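Bifunctional protein PutA (Bdellovibrio bacteriovorus, PDB 5UR2) probably carries out both steps of proline breakdown to glutamate, with an FAD-dependent proline dehydrogenase and an NAD-dependent L-glutamate gamma-semialdehyde dehydrogenase in one chain. Local coordinates at residues 578-583 with 810-815; 806-809 with 815-818. All coordinates share one frame; numbering follows the deposited sequence.

Contact 1: residues 578-583 with 810-815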
loop_
_atom_site.group_PDB
_atom_site.type_symbol
_atom_site.label_atom_id
_atom_site.label_comp_id
_atom_site.label_asym_id
_atom_site.label_seq_id
_atom_site.Cartn_x
_atom_site.Cartn_y
_atom_site.Cartn_z
ATOM N N THR B 578 6.260 -27.882 24.663
ATOM C CA THR B 578 4.808 -28.063 24.690
ATOM C C THR B 578 4.291 -28.594 23.356
ATOM O O THR B 578 3.406 -29.465 23.313
ATOM C CB THR B 578 4.107 -26.748 25.026
ATOM O OG1 THR B 578 4.661 -26.211 26.224
ATOM C CG2 THR B 578 2.563 -26.980 25.206
ATOM N N GLN B 579 4.803 -28.047 22.261
ATOM C CA GLN B 579 4.382 -28.492 20.940
ATOM C C GLN B 579 4.882 -29.899 20.643
ATOM O O GLN B 579 4.180 -30.689 19.999
ATOM C CB GLN B 579 4.873 -27.515 19.880
ATOM C CG GLN B 579 4.395 -26.118 20.111
ATOM C CD GLN B 579 4.446 -25.313 18.842
ATOM O OE1 GLN B 579 4.628 -25.876 17.761
ATOM N NE2 GLN B 579 4.305 -23.995 18.957
ATOM N N VAL B 580 6.092 -30.231 21.086
ATOM C CA VAL B 580 6.584 -31.594 20.892
ATOM C C VAL B 580 5.645 -32.595 21.561
ATOM O O VAL B 580 5.241 -33.596 20.957
ATOM C CB VAL B 580 8.023 -31.728 21.422
ATOM C CG1 VAL B 580 8.426 -33.203 21.533
ATOM C CG2 VAL B 580 8.968 -30.984 20.501
ATOM N N LEU B 581 5.246 -32.316 22.802
ATOM C CA LEU B 581 4.496 -33.307 23.574
ATOM C C LEU B 581 3.001 -33.305 23.245
ATOM O O LEU B 581 2.400 -34.377 23.136
ATOM C CB LEU B 581 4.713 -33.077 25.076
ATOM C CG LEU B 581 6.128 -33.308 25.625
ATOM C CD1 LEU B 581 6.227 -32.853 27.056
ATOM C CD2 LEU B 581 6.450 -34.799 25.543
ATOM N N GLU B 582 2.377 -32.128 23.088
ATOM C CA GLU B 582 0.929 -32.091 22.893
ATOM C C GLU B 582 0.528 -32.352 21.447
ATOM O O GLU B 582 -0.502 -32.979 21.196
ATOM C CB GLU B 582 0.347 -30.743 23.336
ATOM C CG GLU B 582 -1.167 -30.736 23.329
ATOM C CD GLU B 582 -1.779 -29.353 23.519
ATOM O OE1 GLU B 582 -1.098 -28.344 23.272
ATOM O OE2 GLU B 582 -2.959 -29.267 23.927
ATOM N N VAL B 583 1.317 -31.886 20.481
ATOM C CA VAL B 583 0.923 -31.950 19.074
ATOM C C VAL B 583 1.771 -32.930 18.258
ATOM O O VAL B 583 1.421 -33.209 17.103
ATOM C CB VAL B 583 0.954 -30.543 18.437
ATOM C CG1 VAL B 583 0.202 -30.509 17.137
ATOM C CG2 VAL B 583 0.356 -29.533 19.392
ATOM N N HIS B 810 9.654 -41.622 14.621
ATOM C CA HIS B 810 9.827 -41.799 16.054
ATOM C C HIS B 810 8.854 -40.914 16.807
ATOM O O HIS B 810 8.329 -39.939 16.251
ATOM C CB HIS B 810 11.249 -41.444 16.514
ATOM C CG HIS B 810 12.306 -42.335 15.967
ATOM N ND1 HIS B 810 12.426 -43.660 16.332
ATOM C CD2 HIS B 810 13.329 -42.082 15.117
ATOM C CE1 HIS B 810 13.461 -44.191 15.706
ATOM N NE2 HIS B 810 14.026 -43.255 14.961
ATOM N N PRO B 811 8.629 -41.195 18.097
ATOM C CA PRO B 811 8.017 -40.196 18.970
ATOM C C PRO B 811 8.709 -38.857 18.784
ATOM O O PRO B 811 9.923 -38.790 18.569
ATOM C CB PRO B 811 8.251 -40.758 20.375
ATOM C CG PRO B 811 8.285 -42.240 20.181
ATOM C CD PRO B 811 8.935 -42.447 18.819
ATOM N N ALA B 812 7.913 -37.790 18.824
ATOM C CA ALA B 812 8.446 -36.469 18.508
ATOM C C ALA B 812 9.524 -36.054 19.504
ATOM O O ALA B 812 10.437 -35.297 19.162
ATOM C CB ALA B 812 7.298 -35.450 18.466
ATOM N N GLU B 813 9.447 -36.562 20.733
ATOM C CA GLU B 813 10.447 -36.232 21.736
ATOM C C GLU B 813 11.840 -36.677 21.319
ATOM O O GLU B 813 12.827 -36.049 21.708
ATOM C CB GLU B 813 10.044 -36.865 23.062
ATOM C CG GLU B 813 11.022 -36.694 24.185
ATOM C CD GLU B 813 10.520 -37.323 25.476
ATOM O OE1 GLU B 813 9.432 -37.961 25.464
ATOM O OE2 GLU B 813 11.228 -37.182 26.496
ATOM N N ASN B 814 11.937 -37.733 20.519
ATOM C CA ASN B 814 13.227 -38.265 20.070
ATOM C C ASN B 814 13.834 -37.357 19.004
ATOM O O ASN B 814 13.225 -37.180 17.945
ATOM C CB ASN B 814 13.030 -39.687 19.531
ATOM C CG ASN B 814 14.346 -40.376 19.154
ATOM O OD1 ASN B 814 15.330 -39.728 18.784
ATOM N ND2 ASN B 814 14.359 -41.704 19.249
ATOM N N PRO B 815 15.024 -36.785 19.224
ATOM C CA PRO B 815 15.593 -35.860 18.230
ATOM C C PRO B 815 15.895 -36.505 16.885
ATOM O O PRO B 815 16.124 -35.774 15.917
ATOM C CB PRO B 815 16.880 -35.354 18.901
ATOM C CG PRO B 815 17.259 -36.466 19.851
ATOM C CD PRO B 815 15.936 -37.020 20.357
#
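V580 and A812 meet where a helix side rests on a turn. The V580 CG1 methyl does most of the touching. It lies 3.6 Å from E813 N and 3.7 Å from A812 C, so it presses on the peptide between these two residues. CG1 sits opposite the backbone N of V580 (chi1 167°), and this rotation turns it onto the turn. The A812 methyl points back at the helix. Its CB is 4.0 Å from V580 CG1 and 3.7 Å from V580 O, so it packs against both side chain and backbone. L581 adds a looser contact, with CD2 at 4.3 Å from E813 OE1. Across the two segments the contact is van der Waals packing.

Residues 811-814 form a type I beta turn, closed by N814 N to P811 O at 3.0 Å. This turn holds A812 and E813 at the face toward the helix. Further bonds fix it from outside: A812 N binds S518 OG, and E813 O accepts from W587 NE1. The E813 carboxylate forms a salt bridge through OE1 with K490 of helix 476-491. In the same helix L486 touches V580, and A489 and K490 touch L581. On another side of helix 572-583, E582 binds the backbone nitrogens of V672 and V673 at the start of helix 671-684.

The arrangement is plain helix-on-turn packing within the aldehyde dehydrogenase part of the protein. It joins helix 572-583 to the loop between helices 790-806 and 825-841, away from the annotated active-site residues.

Contact 2: residues 806-809 with 815-818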
loop_
_atom_site.group_PDB
_atom_site.type_symbol
_atom_site.label_atom_id
_atom_site.label_comp_id
_atom_site.label_asym_id
_atom_site.label_seq_id
_atom_site.Cartn_x
_atom_site.Cartn_y
_atom_site.Cartn_z
ATOM N N SER B 806 14.579 -44.357 3.794
ATOM C CA SER B 806 15.639 -44.057 4.741
ATOM C C SER B 806 15.206 -43.159 5.895
ATOM O O SER B 806 15.941 -43.069 6.881
ATOM C CB SER B 806 16.821 -43.412 4.011
ATOM O OG SER B 806 17.257 -44.249 2.951
ATOM N N ILE B 807 14.062 -42.475 5.809
ATOM C CA ILE B 807 13.732 -41.517 6.863
ATOM C C ILE B 807 13.113 -42.251 8.044
ATOM O O ILE B 807 12.429 -43.267 7.890
ATOM C CB ILE B 807 12.819 -40.381 6.362
ATOM C CG1 ILE B 807 11.463 -40.912 5.929
ATOM C CG2 ILE B 807 13.504 -39.633 5.214
ATOM C CD1 ILE B 807 10.508 -39.810 5.546
ATOM N N GLU B 808 13.364 -41.728 9.240
ATOM C CA GLU B 808 13.024 -42.413 10.478
ATOM C C GLU B 808 11.764 -41.820 11.106
ATOM O O GLU B 808 11.577 -40.601 11.123
ATOM C CB GLU B 808 14.192 -42.341 11.465
ATOM C CG GLU B 808 15.503 -42.870 10.894
ATOM C CD GLU B 808 16.575 -43.078 11.950
ATOM O OE1 GLU B 808 16.273 -43.674 13.013
ATOM O OE2 GLU B 808 17.714 -42.619 11.721
ATOM N N ILE B 809 10.913 -42.692 11.633
ATOM C CA ILE B 809 9.664 -42.310 12.286
ATOM C C ILE B 809 9.806 -42.627 13.770
ATOM O O ILE B 809 10.066 -43.778 14.139
ATOM C CB ILE B 809 8.464 -43.051 11.675
ATOM C CG1 ILE B 809 8.386 -42.830 10.161
ATOM C CG2 ILE B 809 7.171 -42.641 12.348
ATOM C CD1 ILE B 809 9.038 -43.938 9.341
ATOM N N PRO B 815 15.024 -36.785 19.224
ATOM C CA PRO B 815 15.593 -35.860 18.230
ATOM C C PRO B 815 15.895 -36.505 16.885
ATOM O O PRO B 815 16.124 -35.774 15.917
ATOM C CB PRO B 815 16.880 -35.354 18.901
ATOM C CG PRO B 815 17.259 -36.466 19.851
ATOM C CD PRO B 815 15.936 -37.020 20.357
ATOM N N LYS B 816 15.909 -37.832 16.790
ATOM C CA LYS B 816 16.155 -38.502 15.519
ATOM C C LYS B 816 14.897 -38.624 14.661
ATOM O O LYS B 816 14.968 -39.158 13.550
ATOM C CB LYS B 816 16.757 -39.895 15.769
ATOM C CG LYS B 816 17.558 -40.475 14.608
ATOM C CD LYS B 816 18.825 -39.673 14.331
ATOM C CE LYS B 816 19.559 -40.183 13.102
ATOM N NZ LYS B 816 18.803 -39.892 11.851
ATOM N N ALA B 817 13.743 -38.171 15.139
ATOM C CA ALA B 817 12.521 -38.305 14.354
ATOM C C ALA B 817 12.600 -37.433 13.101
ATOM O O ALA B 817 12.829 -36.223 13.199
ATOM C CB ALA B 817 11.312 -37.908 15.195
ATOM N N TYR B 818 12.437 -38.040 11.920
ATOM C CA TYR B 818 12.120 -37.219 10.757
ATOM C C TYR B 818 10.632 -36.890 10.753
ATOM O O TYR B 818 10.253 -35.726 10.651
ATOM C CB TYR B 818 12.520 -37.907 9.452
ATOM C CG TYR B 818 12.445 -36.996 8.245
ATOM C CD1 TYR B 818 11.233 -36.742 7.597
ATOM C CD2 TYR B 818 13.585 -36.378 7.757
ATOM C CE1 TYR B 818 11.174 -35.902 6.489
ATOM C CE2 TYR B 818 13.542 -35.542 6.663
ATOM C CZ TYR B 818 12.347 -35.294 6.033
ATOM O OH TYR B 818 12.345 -34.452 4.936
#
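E808 and Y818 are the nearest pair where the extended segment 806-809 runs past the irregular segment 815-818, joined by a bent hydrogen bond from Y818 N to E808 O (2.8 Å, N-H...O angle 141°) whose donor is tilted from the carbonyl plane.

I807 packs against the Y818 ring. Its CG2 methyl stands over one face, 4.1 Å from the ring centroid, in a CH-pi contact. Its CD1 reaches Y818 CD1 at 3.8 Å. The I807 CG1 branch lies between the backbone N and the carbonyl carbon (chi1 64°), so both branches of the side chain can meet the ring. F773 packs on I807, and I769 and Y770 lie against Y818, all from helix 761-773.

The pairing pinches off the first part of the connection between helices 790-806 and 825-841, the loop 810-814. M819 adds backbone hydrogen bonds to E808 and H810. The whole is an irregular loop within the aldehyde dehydrogenase region.

The E808 side chain is extended beyond CG and meets a bent K816 chain. K816 NZ makes a salt bridge to E808 OE2 at 2.9 Å, coming from above the carboxylate plane. The K816 chain crosses the E808 side chain, with K816 CG 3.6 Å from E808 OE2. The other oxygen, E808 OE1, accepts a hydrogen bond from H810 NE2. K816 NZ also donates to Q205 O, in the proline dehydrogenase part of the chain.

Both contacts belong to the aldehyde dehydrogenase part of the chain and use the one loop between helices 790-806 and 825-841. Their centres are about 12 Å apart. Along the chain, helix 572-583 comes first, then 806-809, 810-815 and 815-818. Contact 2 joins the start of the loop to its middle, and the turn of contact 1 lies between these parts. P815 is common to both. The contacts also touch directly: H810 CD2 lies 3.7 Å from K816 O. At contact 1 the loop meets helix 572-583 and, through E813, K490 of helix 476-491. Contact 2 reaches Q205 and Y203. The loop therefore links these helices with the proline dehydrogenase part.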